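Local coordinates for protein fatty acid synthase 1, isoform A (Drosophila melanogaster, PDB 6FN6) that probably builds long-chain saturated fatty acids from acetyl-CoA and malonyl-CoA with NADPH, this piece holding its dehydratase, enoylreductase and ketoreductase, at residues F378-L383 and I405-L410; F426-E431 and V439-R444; Y692-Y697 and G718-A723; L712-S717 and V784-S789. All coordinates share one frame; numbering follows the deposited sequence.

Contact 1: F378-L383 and I405-L410; sequences FGIDVL and ILEETL
Phe378-Ile380 and Ile405-Glu407 pair as parallel neighbours inside a mixed sheet, and the turn at Asp381-Leu383 then closes on Glu408. The strand axes lie 11° apart. Gly379 N donates to Ile405 O, Glu407 N to Gly379 O, and Asp381 N to Glu407 O; the last spans 2.8 Å. On one face, the Phe378 ring has CG anti to the backbone N (chi1 178°), and its CD1 edge meets Ile405 CG2 in plane at 3.5 Å. Ile380 and Glu407 run side by side on the same face, and Glu407 OE1 passes on to a salt bridge with Arg283. On the other face, Val382 CG2 meets Leu406 CD2 at 3.8 Å. Here Glu408 folds back through its second torsion (chi2 -73°), bringing the carboxylate to the turn. Leu383 N donates to Glu408 OE2 at 3.0 Å, almost straight but from above the carboxylate plane. Val382 N makes a weak bond to Glu408 OE2 at 2.9 Å, and Glu408 OE1 takes the hydroxyl of Ser384. With an alanine at Glu408, the amides of Val382 and Leu383 would probably lose their shared acceptor, and the turn could shift. Helix 279-296 covers the Phe378 and Ile405 face. Helix 410-423 packs on Leu383 from the other side. Strand 303-309 continues the sheet beyond Phe378 and strand 438-445 beyond Leu406, in an order consistent with the pseudo-methyltransferase domain of animal fatty acid synthases.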
loop_
_atom_site.group_PDB
_atom_site.type_symbol
_atom_site.label_atom_id
_atom_site.label_comp_id
_atom_site.label_asym_id
_atom_site.label_seq_id
_atom_site.Cartn_x
_atom_site.Cartn_y
_atom_site.Cartn_z
ATOM N N PHE A 378 -47.671 -11.077 -58.190
ATOM C CA PHE A 378 -47.993 -12.222 -57.351
ATOM C C PHE A 378 -49.473 -12.217 -56.990
ATOM O O PHE A 378 -50.055 -11.165 -56.727
ATOM C CB PHE A 378 -47.143 -12.228 -56.080
ATOM C CG PHE A 378 -47.460 -13.367 -55.155
ATOM C CD1 PHE A 378 -46.899 -14.617 -55.355
ATOM C CD2 PHE A 378 -48.327 -13.191 -54.087
ATOM C CE1 PHE A 378 -47.193 -15.668 -54.507
ATOM C CE2 PHE A 378 -48.624 -14.237 -53.236
ATOM C CZ PHE A 378 -48.056 -15.478 -53.446
ATOM N N GLY A 379 -50.078 -13.401 -56.992
ATOM C CA GLY A 379 -51.482 -13.543 -56.655
ATOM C C GLY A 379 -51.824 -14.949 -56.204
ATOM O O GLY A 379 -51.133 -15.905 -56.555
ATOM N N ILE A 380 -52.888 -15.074 -55.420
ATOM C CA ILE A 380 -53.339 -16.375 -54.946
ATOM C C ILE A 380 -54.750 -16.625 -55.458
ATOM O O ILE A 380 -55.627 -15.774 -55.325
ATOM C CB ILE A 380 -53.282 -16.472 -53.404
ATOM C CG1 ILE A 380 -51.868 -16.143 -52.906
ATOM C CG2 ILE A 380 -53.731 -17.862 -52.939
ATOM C CD1 ILE A 380 -51.678 -16.270 -51.409
ATOM N N ASP A 381 -54.954 -17.795 -56.053
ATOM C CA ASP A 381 -56.266 -18.198 -56.541
ATOM C C ASP A 381 -56.775 -17.248 -57.624
ATOM O O ASP A 381 -57.953 -16.897 -57.651
ATOM C CB ASP A 381 -57.263 -18.263 -55.381
ATOM C CG ASP A 381 -56.830 -19.231 -54.299
ATOM O OD1 ASP A 381 -56.099 -20.193 -54.620
ATOM O OD2 ASP A 381 -57.218 -19.034 -53.126
ATOM N N VAL A 382 -55.881 -16.849 -58.523
ATOM C CA VAL A 382 -56.237 -15.949 -59.611
ATOM C C VAL A 382 -56.956 -16.733 -60.704
ATOM O O VAL A 382 -57.890 -16.231 -61.328
ATOM C CB VAL A 382 -54.991 -15.232 -60.164
ATOM C CG1 VAL A 382 -55.353 -14.345 -61.355
ATOM C CG2 VAL A 382 -54.324 -14.413 -59.072
ATOM N N LEU A 383 -56.511 -17.963 -60.935
ATOM C CA LEU A 383 -57.124 -18.824 -61.939
ATOM C C LEU A 383 -58.358 -19.521 -61.372
ATOM O O LEU A 383 -59.128 -20.140 -62.107
ATOM C CB LEU A 383 -56.115 -19.857 -62.442
ATOM C CG LEU A 383 -54.788 -19.292 -62.953
ATOM C CD1 LEU A 383 -53.843 -20.419 -63.338
ATOM C CD2 LEU A 383 -55.006 -18.347 -64.136
ATOM N N ILE A 405 -46.514 -14.777 -60.903
ATOM C CA ILE A 405 -46.330 -15.740 -59.828
ATOM C C ILE A 405 -47.703 -16.031 -59.238
ATOM O O ILE A 405 -48.260 -15.213 -58.509
ATOM C CB ILE A 405 -45.354 -15.231 -58.750
ATOM C CG1 ILE A 405 -44.068 -14.701 -59.393
ATOM C CG2 ILE A 405 -45.030 -16.351 -57.773
ATOM C CD1 ILE A 405 -43.114 -14.049 -58.413
ATOM N N LEU A 406 -48.252 -17.195 -59.567
ATOM C CA LEU A 406 -49.607 -17.536 -59.154
ATOM C C LEU A 406 -49.625 -18.771 -58.259
ATOM O O LEU A 406 -49.267 -19.867 -58.688
ATOM C CB LEU A 406 -50.490 -17.771 -60.382
ATOM C CG LEU A 406 -50.489 -16.651 -61.428
ATOM C CD1 LEU A 406 -51.273 -17.068 -62.659
ATOM C CD2 LEU A 406 -51.050 -15.360 -60.850
ATOM N N GLU A 407 -50.034 -18.582 -57.008
ATOM C CA GLU A 407 -50.247 -19.702 -56.102
ATOM C C GLU A 407 -51.679 -20.181 -56.286
ATOM O O GLU A 407 -52.626 -19.407 -56.141
ATOM C CB GLU A 407 -49.977 -19.304 -54.647
ATOM C CG GLU A 407 -50.413 -20.346 -53.620
ATOM C CD GLU A 407 -49.947 -20.024 -52.205
ATOM O OE1 GLU A 407 -48.978 -19.250 -52.050
ATOM O OE2 GLU A 407 -50.556 -20.545 -51.245
ATOM N N GLU A 408 -51.832 -21.458 -56.609
ATOM C CA GLU A 408 -53.143 -22.015 -56.911
ATOM C C GLU A 408 -53.375 -23.313 -56.154
ATOM O O GLU A 408 -52.433 -23.921 -55.646
ATOM C CB GLU A 408 -53.277 -22.272 -58.418
ATOM C CG GLU A 408 -53.091 -21.040 -59.289
ATOM C CD GLU A 408 -54.258 -20.082 -59.211
ATOM O OE1 GLU A 408 -55.390 -20.541 -58.948
ATOM O OE2 GLU A 408 -54.044 -18.869 -59.411
ATOM N N THR A 409 -54.635 -23.724 -56.066
ATOM C CA THR A 409 -54.959 -25.046 -55.551
ATOM C C THR A 409 -54.776 -26.046 -56.685
ATOM O O THR A 409 -55.200 -25.801 -57.814
ATOM C CB THR A 409 -56.396 -25.120 -55.004
ATOM O OG1 THR A 409 -57.331 -24.918 -56.070
ATOM C CG2 THR A 409 -56.615 -24.060 -53.936
ATOM N N LEU A 410 -54.142 -27.173 -56.381
ATOM C CA LEU A 410 -53.780 -28.152 -57.401
ATOM C C LEU A 410 -54.979 -28.690 -58.188
ATOM O O LEU A 410 -54.945 -28.712 -59.419
ATOM C CB LEU A 410 -53.021 -29.319 -56.764
ATOM C CG LEU A 410 -52.451 -30.366 -57.727
ATOM C CD1 LEU A 410 -51.603 -29.732 -58.825
ATOM C CD2 LEU A 410 -51.636 -31.391 -56.962
#

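Contact 2: F426-E431 and V439-R444; sequences FVAVQE and VLVLAR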
loop_
_atom_site.group_PDB
_atom_site.type_symbol
_atom_site.label_atom_id
_atom_site.label_comp_id
_atom_site.label_asym_id
_atom_site.label_seq_id
_atom_site.Cartn_x
_atom_site.Cartn_y
_atom_site.Cartn_z
ATOM N N PHE A 426 -50.580 -17.498 -72.344
ATOM C CA PHE A 426 -49.475 -17.663 -71.409
ATOM C C PHE A 426 -49.074 -19.128 -71.304
ATOM O O PHE A 426 -49.881 -20.023 -71.554
ATOM C CB PHE A 426 -49.848 -17.110 -70.033
ATOM C CG PHE A 426 -49.574 -15.645 -69.881
ATOM C CD1 PHE A 426 -50.308 -14.713 -70.592
ATOM C CD2 PHE A 426 -48.576 -15.199 -69.035
ATOM C CE1 PHE A 426 -50.055 -13.362 -70.457
ATOM C CE2 PHE A 426 -48.319 -13.853 -68.895
ATOM C CZ PHE A 426 -49.058 -12.932 -69.608
ATOM N N VAL A 427 -47.817 -19.364 -70.945
ATOM C CA VAL A 427 -47.309 -20.717 -70.772
ATOM C C VAL A 427 -46.766 -20.873 -69.354
ATOM O O VAL A 427 -46.226 -19.931 -68.777
ATOM C CB VAL A 427 -46.224 -21.041 -71.822
ATOM C CG1 VAL A 427 -44.974 -20.200 -71.588
ATOM C CG2 VAL A 427 -45.884 -22.524 -71.801
ATOM N N ALA A 428 -46.918 -22.062 -68.785
ATOM C CA ALA A 428 -46.390 -22.310 -67.455
ATOM C C ALA A 428 -44.895 -22.580 -67.552
ATOM O O ALA A 428 -44.468 -23.656 -67.972
ATOM C CB ALA A 428 -47.106 -23.472 -66.798
ATOM N N VAL A 429 -44.104 -21.585 -67.165
ATOM C CA VAL A 429 -42.656 -21.695 -67.208
ATOM C C VAL A 429 -42.196 -22.679 -66.143
ATOM O O VAL A 429 -41.369 -23.549 -66.411
ATOM C CB VAL A 429 -41.987 -20.321 -67.032
ATOM C CG1 VAL A 429 -40.478 -20.468 -66.878
ATOM C CG2 VAL A 429 -42.318 -19.418 -68.211
ATOM N N GLN A 430 -42.727 -22.534 -64.933
ATOM C CA GLN A 430 -42.401 -23.452 -63.849
ATOM C C GLN A 430 -43.650 -23.862 -63.081
ATOM O O GLN A 430 -44.620 -23.110 -62.999
ATOM C CB GLN A 430 -41.393 -22.818 -62.885
ATOM C CG GLN A 430 -39.975 -22.737 -63.430
ATOM C CD GLN A 430 -38.922 -22.671 -62.340
ATOM O OE1 GLN A 430 -37.819 -23.195 -62.502
ATOM N NE2 GLN A 430 -39.254 -22.025 -61.225
ATOM N N GLU A 431 -43.611 -25.063 -62.517
ATOM C CA GLU A 431 -44.654 -25.533 -61.615
ATOM C C GLU A 431 -44.026 -26.195 -60.401
ATOM O O GLU A 431 -43.451 -27.279 -60.500
ATOM C CB GLU A 431 -45.597 -26.512 -62.315
ATOM C CG GLU A 431 -46.553 -25.860 -63.294
ATOM C CD GLU A 431 -47.360 -26.874 -64.081
ATOM O OE1 GLU A 431 -47.271 -28.082 -63.772
ATOM O OE2 GLU A 431 -48.094 -26.461 -65.002
ATOM N N VAL A 439 -49.999 -25.472 -55.565
ATOM C CA VAL A 439 -48.871 -25.380 -56.483
ATOM C C VAL A 439 -48.507 -23.921 -56.750
ATOM O O VAL A 439 -49.383 -23.060 -56.819
ATOM C CB VAL A 439 -49.183 -26.121 -57.809
ATOM C CG1 VAL A 439 -50.404 -25.512 -58.492
ATOM C CG2 VAL A 439 -47.973 -26.100 -58.737
ATOM N N LEU A 440 -47.214 -23.648 -56.897
ATOM C CA LEU A 440 -46.763 -22.319 -57.296
ATOM C C LEU A 440 -46.435 -22.330 -58.789
ATOM O O LEU A 440 -45.596 -23.111 -59.245
ATOM C CB LEU A 440 -45.546 -21.883 -56.477
ATOM C CG LEU A 440 -45.125 -20.414 -56.615
ATOM C CD1 LEU A 440 -46.193 -19.479 -56.049
ATOM C CD2 LEU A 440 -43.783 -20.162 -55.936
ATOM N N VAL A 441 -47.109 -21.470 -59.545
ATOM C CA VAL A 441 -46.959 -21.444 -60.993
ATOM C C VAL A 441 -46.317 -20.140 -61.444
ATOM O O VAL A 441 -46.795 -19.052 -61.121
ATOM C CB VAL A 441 -48.323 -21.644 -61.690
ATOM C CG1 VAL A 441 -48.150 -21.714 -63.199
ATOM C CG2 VAL A 441 -49.011 -22.901 -61.175
ATOM N N LEU A 442 -45.233 -20.258 -62.201
ATOM C CA LEU A 442 -44.606 -19.102 -62.826
ATOM C C LEU A 442 -44.977 -19.075 -64.310
ATOM O O LEU A 442 -44.629 -19.989 -65.060
ATOM C CB LEU A 442 -43.086 -19.148 -62.642
ATOM C CG LEU A 442 -42.311 -17.909 -63.098
ATOM C CD1 LEU A 442 -42.661 -16.693 -62.255
ATOM C CD2 LEU A 442 -40.816 -18.167 -63.057
ATOM N N ALA A 443 -45.677 -18.023 -64.727
ATOM C CA ALA A 443 -46.196 -17.942 -66.089
ATOM C C ALA A 443 -45.580 -16.777 -66.853
ATOM O O ALA A 443 -45.128 -15.798 -66.260
ATOM C CB ALA A 443 -47.709 -17.814 -66.068
ATOM N N ARG A 444 -45.586 -16.895 -68.178
ATOM C CA ARG A 444 -44.963 -15.920 -69.063
ATOM C C ARG A 444 -45.532 -16.082 -70.473
ATOM O O ARG A 444 -45.949 -17.178 -70.846
ATOM C CB ARG A 444 -43.444 -16.116 -69.080
ATOM C CG ARG A 444 -42.646 -14.979 -69.694
ATOM C CD ARG A 444 -41.205 -15.414 -69.946
ATOM N NE ARG A 444 -40.249 -14.310 -69.876
ATOM C CZ ARG A 444 -38.939 -14.443 -70.063
ATOM N NH1 ARG A 444 -38.424 -15.631 -70.356
ATOM N NH2 ARG A 444 -38.141 -13.387 -69.975
#
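This is the antiparallel hairpin of strands 426-433 and 438-445, broken by a classic beta bulge where Val429 and Gln430 both face Leu442. Val427 and Arg444 form a hydrogen-bonded pair, with Val427 N to Arg444 O at 2.9 Å. Ala428 and Ala443 follow as a non-hydrogen-bonded pair. The register then slips by one residue. Leu442 O is gripped twice, by Val429 N at 2.7 Å and by Gln430 N at 3.2 Å. The Gln430 amide lies in the carbonyl plane on a lone pair, while Val429 N comes close to head-on. Leu442 N returns to Gln430 O at 3.0 Å.

Side chains fill in around this backbone. Val429 CG2 stands beside the backbone N and meets Arg444 CB at 3.6 Å, the two chains crossing at a slant. Phe426 CD2 lies 4.0 Å from Ala443 CB, and Ala428 CB touches Val441 CG1. The extended Arg444 reaches past the hairpin to the carbonyls of Asn401 and Lys538. Glu431 pairs with Tyr413 and Arg418 of helix 410-423.

Because Leu442 O accepts from both Val429 N and Gln430 N, both amides are bonded across the slip. The charged ends of Arg444 and Glu431, on residues that are buried, find partners outside the hairpin.

Contact 3: Y692-Y697 and G718-A723; sequences YSTVYY and GGVGQA
Gly718 O accepts a bond from Gln722 N at 2.8 Å, forming the first turn of the helix that brings Val720 and Ala723 against Tyr692 and Val695. Gly718 is the N-cap residue of this helix. No hydrogen bond crosses between 692-697 and 718-723; the contact is mostly apolar. Ala723 CB sits over the centre of one face of the Tyr692 ring, a CH-pi contact of 3.7 Å to the centroid, only 10° off the ring normal. The ring is held at its far end as well, since Tyr692 OH bonds to Val864 O. Val695 CG2 stands beside the backbone N, anti to the carbonyl carbon, and meets Ala723 CB at 3.6 Å and Val720 O at 3.5 Å. Val695 CG2 also touches Val720 CG1 at 4.2 Å. Thr694 CG2 adds a looser touch on Val720 CG1, while Thr694 OG1 turns back to Cys690 O. The axes of the short segments 692-697 and 719-723 cross at -59° and come within 8.9 Å. Small Ala723 permits the flat ring to lie directly on its helix. Gly716, Gly718 and Gly721 match a GxGxxG pattern, consistent with the glycine-rich turn that leads from strand 710-713 into helix 719-731 in a Rossmann-type domain.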
loop_
_atom_site.group_PDB
_atom_site.type_symbol
_atom_site.label_atom_id
_atom_site.label_comp_id
_atom_site.label_asym_id
_atom_site.label_seq_id
_atom_site.Cartn_x
_atom_site.Cartn_y
_atom_site.Cartn_z
ATOM N N TYR A 692 -12.475 -25.963 -0.906
ATOM C CA TYR A 692 -11.728 -26.524 0.213
ATOM C C TYR A 692 -10.232 -26.573 -0.066
ATOM O O TYR A 692 -9.424 -26.366 0.839
ATOM C CB TYR A 692 -12.244 -27.918 0.562
ATOM C CG TYR A 692 -13.456 -27.880 1.461
ATOM C CD1 TYR A 692 -13.323 -27.627 2.818
ATOM C CD2 TYR A 692 -14.731 -28.091 0.957
ATOM C CE1 TYR A 692 -14.425 -27.582 3.648
ATOM C CE2 TYR A 692 -15.841 -28.051 1.779
ATOM C CZ TYR A 692 -15.683 -27.799 3.124
ATOM O OH TYR A 692 -16.785 -27.761 3.948
ATOM N N SER A 693 -9.856 -26.849 -1.309
ATOM C CA SER A 693 -8.454 -26.753 -1.698
ATOM C C SER A 693 -7.968 -25.327 -1.473
ATOM O O SER A 693 -6.829 -25.103 -1.063
ATOM C CB SER A 693 -8.260 -27.164 -3.156
ATOM O OG SER A 693 -8.592 -28.527 -3.342
ATOM N N THR A 694 -8.846 -24.367 -1.740
ATOM C CA THR A 694 -8.539 -22.960 -1.532
ATOM C C THR A 694 -8.380 -22.665 -0.044
ATOM O O THR A 694 -7.406 -22.037 0.376
ATOM C CB THR A 694 -9.642 -22.057 -2.115
ATOM O OG1 THR A 694 -9.821 -22.356 -3.503
ATOM C CG2 THR A 694 -9.281 -20.584 -1.959
ATOM N N VAL A 695 -9.345 -23.123 0.745
ATOM C CA VAL A 695 -9.370 -22.844 2.173
ATOM C C VAL A 695 -8.119 -23.397 2.840
ATOM O O VAL A 695 -7.510 -22.739 3.684
ATOM C CB VAL A 695 -10.649 -23.418 2.821
ATOM C CG1 VAL A 695 -10.479 -23.585 4.327
ATOM C CG2 VAL A 695 -11.836 -22.525 2.533
ATOM N N TYR A 696 -7.728 -24.603 2.447
ATOM C CA TYR A 696 -6.600 -25.267 3.080
ATOM C C TYR A 696 -5.269 -24.672 2.634
ATOM O O TYR A 696 -4.338 -24.561 3.431
ATOM C CB TYR A 696 -6.634 -26.765 2.785
ATOM C CG TYR A 696 -7.482 -27.542 3.765
ATOM C CD1 TYR A 696 -7.034 -27.786 5.058
ATOM C CD2 TYR A 696 -8.731 -28.030 3.402
ATOM C CE1 TYR A 696 -7.804 -28.493 5.961
ATOM C CE2 TYR A 696 -9.508 -28.739 4.300
ATOM C CZ TYR A 696 -9.039 -28.967 5.578
ATOM O OH TYR A 696 -9.807 -29.672 6.476
ATOM N N TYR A 697 -5.176 -24.271 1.372
ATOM C CA TYR A 697 -3.939 -23.684 0.874
ATOM C C TYR A 697 -3.720 -22.303 1.488
ATOM O O TYR A 697 -2.584 -21.843 1.620
ATOM C CB TYR A 697 -3.950 -23.574 -0.652
ATOM C CG TYR A 697 -2.716 -22.883 -1.185
ATOM C CD1 TYR A 697 -1.470 -23.490 -1.101
ATOM C CD2 TYR A 697 -2.789 -21.614 -1.743
ATOM C CE1 TYR A 697 -0.337 -22.864 -1.573
ATOM C CE2 TYR A 697 -1.656 -20.979 -2.218
ATOM C CZ TYR A 697 -0.432 -21.608 -2.128
ATOM O OH TYR A 697 0.703 -20.987 -2.593
ATOM N N GLY A 718 -20.746 -17.724 1.569
ATOM C CA GLY A 718 -20.321 -17.972 0.205
ATOM C C GLY A 718 -19.633 -19.316 0.108
ATOM O O GLY A 718 -19.429 -19.988 1.118
ATOM N N GLY A 719 -19.283 -19.718 -1.108
ATOM C CA GLY A 719 -18.611 -20.985 -1.317
ATOM C C GLY A 719 -17.354 -21.120 -0.480
ATOM O O GLY A 719 -17.199 -22.069 0.288
ATOM N N VAL A 720 -16.452 -20.155 -0.630
ATOM C CA VAL A 720 -15.179 -20.170 0.078
ATOM C C VAL A 720 -15.397 -19.898 1.563
ATOM O O VAL A 720 -14.730 -20.488 2.411
ATOM C CB VAL A 720 -14.196 -19.149 -0.530
ATOM C CG1 VAL A 720 -12.839 -19.238 0.147
ATOM C CG2 VAL A 720 -14.056 -19.371 -2.026
ATOM N N GLY A 721 -16.318 -18.991 1.873
ATOM C CA GLY A 721 -16.627 -18.659 3.252
ATOM C C GLY A 721 -17.104 -19.852 4.062
ATOM O O GLY A 721 -16.551 -20.161 5.120
ATOM N N GLN A 722 -18.146 -20.514 3.568
ATOM C CA GLN A 722 -18.699 -21.694 4.222
ATOM C C GLN A 722 -17.626 -22.746 4.470
ATOM O O GLN A 722 -17.553 -23.333 5.550
ATOM C CB GLN A 722 -19.831 -22.288 3.380
ATOM C CG GLN A 722 -21.163 -21.578 3.558
ATOM C CD GLN A 722 -22.214 -22.044 2.572
ATOM O OE1 GLN A 722 -22.707 -23.168 2.658
ATOM N NE2 GLN A 722 -22.577 -21.173 1.641
ATOM N N ALA A 723 -16.792 -22.985 3.464
ATOM C CA ALA A 723 -15.721 -23.961 3.593
ATOM C C ALA A 723 -14.705 -23.478 4.617
ATOM O O ALA A 723 -14.178 -24.266 5.399
ATOM C CB ALA A 723 -15.055 -24.207 2.251
#

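Contact 4: L712-S717 and V784-S789; sequences LIHAGS and VLNSLS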
loop_
_atom_site.group_PDB
_atom_site.type_symbol
_atom_site.label_atom_id
_atom_site.label_comp_id
_atom_site.label_asym_id
_atom_site.label_seq_id
_atom_site.Cartn_x
_atom_site.Cartn_y
_atom_site.Cartn_z
ATOM N N LEU A 712 -10.962 -13.613 10.746
ATOM C CA LEU A 712 -12.058 -12.897 10.108
ATOM C C LEU A 712 -12.295 -13.461 8.717
ATOM O O LEU A 712 -11.486 -13.255 7.812
ATOM C CB LEU A 712 -11.754 -11.398 10.025
ATOM C CG LEU A 712 -12.767 -10.543 9.256
ATOM C CD1 LEU A 712 -14.144 -10.621 9.896
ATOM C CD2 LEU A 712 -12.298 -9.098 9.166
ATOM N N ILE A 713 -13.400 -14.186 8.561
ATOM C CA ILE A 713 -13.773 -14.767 7.275
ATOM C C ILE A 713 -14.851 -13.915 6.621
ATOM O O ILE A 713 -16.015 -13.957 7.024
ATOM C CB ILE A 713 -14.278 -16.220 7.419
ATOM C CG1 ILE A 713 -13.382 -17.035 8.356
ATOM C CG2 ILE A 713 -14.391 -16.877 6.053
ATOM C CD1 ILE A 713 -12.002 -17.298 7.825
ATOM N N HIS A 714 -14.468 -13.141 5.613
ATOM C CA HIS A 714 -15.434 -12.346 4.869
ATOM C C HIS A 714 -16.269 -13.245 3.961
ATOM O O HIS A 714 -15.860 -14.359 3.631
ATOM C CB HIS A 714 -14.729 -11.270 4.042
ATOM C CG HIS A 714 -14.379 -10.040 4.820
ATOM N ND1 HIS A 714 -15.214 -9.502 5.777
ATOM C CD2 HIS A 714 -13.289 -9.240 4.781
ATOM C CE1 HIS A 714 -14.652 -8.424 6.292
ATOM N NE2 HIS A 714 -13.483 -8.243 5.706
ATOM N N ALA A 715 -17.449 -12.761 3.582
ATOM C CA ALA A 715 -18.359 -13.511 2.722
ATOM C C ALA A 715 -18.644 -14.884 3.315
ATOM O O ALA A 715 -18.447 -15.907 2.662
ATOM C CB ALA A 715 -17.776 -13.648 1.322
ATOM N N GLY A 716 -19.121 -14.893 4.555
ATOM C CA GLY A 716 -19.342 -16.128 5.281
ATOM C C GLY A 716 -20.195 -17.148 4.555
ATOM O O GLY A 716 -19.812 -18.311 4.432
ATOM N N SER A 717 -21.350 -16.713 4.061
ATOM C CA SER A 717 -22.297 -17.625 3.425
ATOM C C SER A 717 -22.020 -17.796 1.936
ATOM O O SER A 717 -22.935 -18.017 1.145
ATOM C CB SER A 717 -23.727 -17.124 3.633
ATOM O OG SER A 717 -24.053 -16.101 2.709
ATOM N N VAL A 784 -6.932 -12.826 8.419
ATOM C CA VAL A 784 -8.056 -12.312 7.656
ATOM C C VAL A 784 -8.080 -13.017 6.310
ATOM O O VAL A 784 -7.105 -12.971 5.558
ATOM C CB VAL A 784 -7.970 -10.783 7.477
ATOM C CG1 VAL A 784 -9.160 -10.264 6.674
ATOM C CG2 VAL A 784 -7.894 -10.092 8.828
ATOM N N LEU A 785 -9.193 -13.681 6.018
ATOM C CA LEU A 785 -9.416 -14.257 4.698
ATOM C C LEU A 785 -10.334 -13.321 3.929
ATOM O O LEU A 785 -11.542 -13.296 4.164
ATOM C CB LEU A 785 -10.027 -15.653 4.801
ATOM C CG LEU A 785 -10.215 -16.403 3.479
ATOM C CD1 LEU A 785 -8.871 -16.698 2.818
ATOM C CD2 LEU A 785 -11.003 -17.686 3.700
ATOM N N ASN A 786 -9.754 -12.549 3.015
ATOM C CA ASN A 786 -10.474 -11.456 2.370
ATOM C C ASN A 786 -10.789 -11.714 0.892
ATOM O O ASN A 786 -9.924 -12.138 0.122
ATOM C CB ASN A 786 -9.663 -10.166 2.491
ATOM C CG ASN A 786 -10.405 -8.961 1.959
ATOM O OD1 ASN A 786 -11.589 -8.774 2.240
ATOM N ND2 ASN A 786 -9.715 -8.135 1.183
ATOM N N SER A 787 -12.039 -11.450 0.516
ATOM C CA SER A 787 -12.456 -11.450 -0.884
ATOM C C SER A 787 -13.134 -10.121 -1.224
ATOM O O SER A 787 -13.672 -9.951 -2.318
ATOM C CB SER A 787 -13.399 -12.617 -1.180
ATOM O OG SER A 787 -14.529 -12.596 -0.325
ATOM N N LEU A 788 -13.122 -9.193 -0.271
ATOM C CA LEU A 788 -13.661 -7.850 -0.476
ATOM C C LEU A 788 -12.567 -6.945 -1.039
ATOM O O LEU A 788 -11.396 -7.329 -1.070
ATOM C CB LEU A 788 -14.208 -7.285 0.839
ATOM C CG LEU A 788 -15.658 -7.630 1.201
ATOM C CD1 LEU A 788 -15.967 -9.107 0.987
ATOM C CD2 LEU A 788 -15.941 -7.236 2.639
ATOM N N SER A 789 -12.942 -5.746 -1.477
ATOM C CA SER A 789 -11.985 -4.856 -2.126
ATOM C C SER A 789 -12.183 -3.393 -1.745
ATOM O O SER A 789 -13.203 -3.020 -1.165
ATOM C CB SER A 789 -12.081 -5.007 -3.646
ATOM O OG SER A 789 -13.353 -4.603 -4.116
#
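Backbone bonds join Leu712-Ile713 to Val784-Leu785 as parallel strands. Leu785 N donates to Leu712 O at 2.9 Å, and His714 N donates to Leu785 O at 3.3 Å.

Apolar contacts follow the pairing. Leu712 CD2 lies alongside Val784 CG1 at 4.2 Å, and Ile713 CD1 meets Leu785 CB on the other face.

The His714 ring is sandwiched between two leucines. Leu788 CD2 sits over the centre of one face, a CH-pi contact of 3.8 Å to the His714 centroid. Leu712 CG lies against the opposite face, offset toward the rim. Asn786 OD1 comes to the ring edge, 3.1 Å from His714 CD2, with the amide plane turned 67° from the ring.

Polar bonds fix the side chains. His714 ND1 pairs with Thr738 OG1 and NE2 with Ser796 OG, which sets the rotation of the ring. Asn786 OD1 accepts Leu788 N at 3.0 Å in an Asx turn, and Asn786 ND2 reaches Glu808. Replacing His714 by alanine would probably leave the hydroxyls of Thr738 and Ser796 without these partners and open a gap between Leu712 and Leu788.

Strands 710-713 and 781-786 are neighbours in a six-stranded parallel sheet. The first leads through Gly716 into a GxGxxG-like turn, consistent with the Rossmann-type domain of a zinc-binding-dehydrogenase-like enoylreductase.

Following the chain from the N terminus, contact 1 comes first and closes a loop of 21 residues holding helix 389-395. Helix 410-423 then leads to contact 2, a tight hairpin with seven residues between its segments. The two share one sheet: Leu406 O receives Val441 N, and Glu408 O receives Val439 N. Contacts 3 and 4 lie in another domain, with centres about 71 to 76 Å from those of contacts 1 and 2. Contact 3 closes a loop of 20 residues and contact 4 one of 66. Their segments alternate, so the loops cross. Strand 710-713 joins helix 689-702 to helix 719-731, and contact 4 ties it to strand 781-786. Gln722 NE2 probably bonds to Ser717 O.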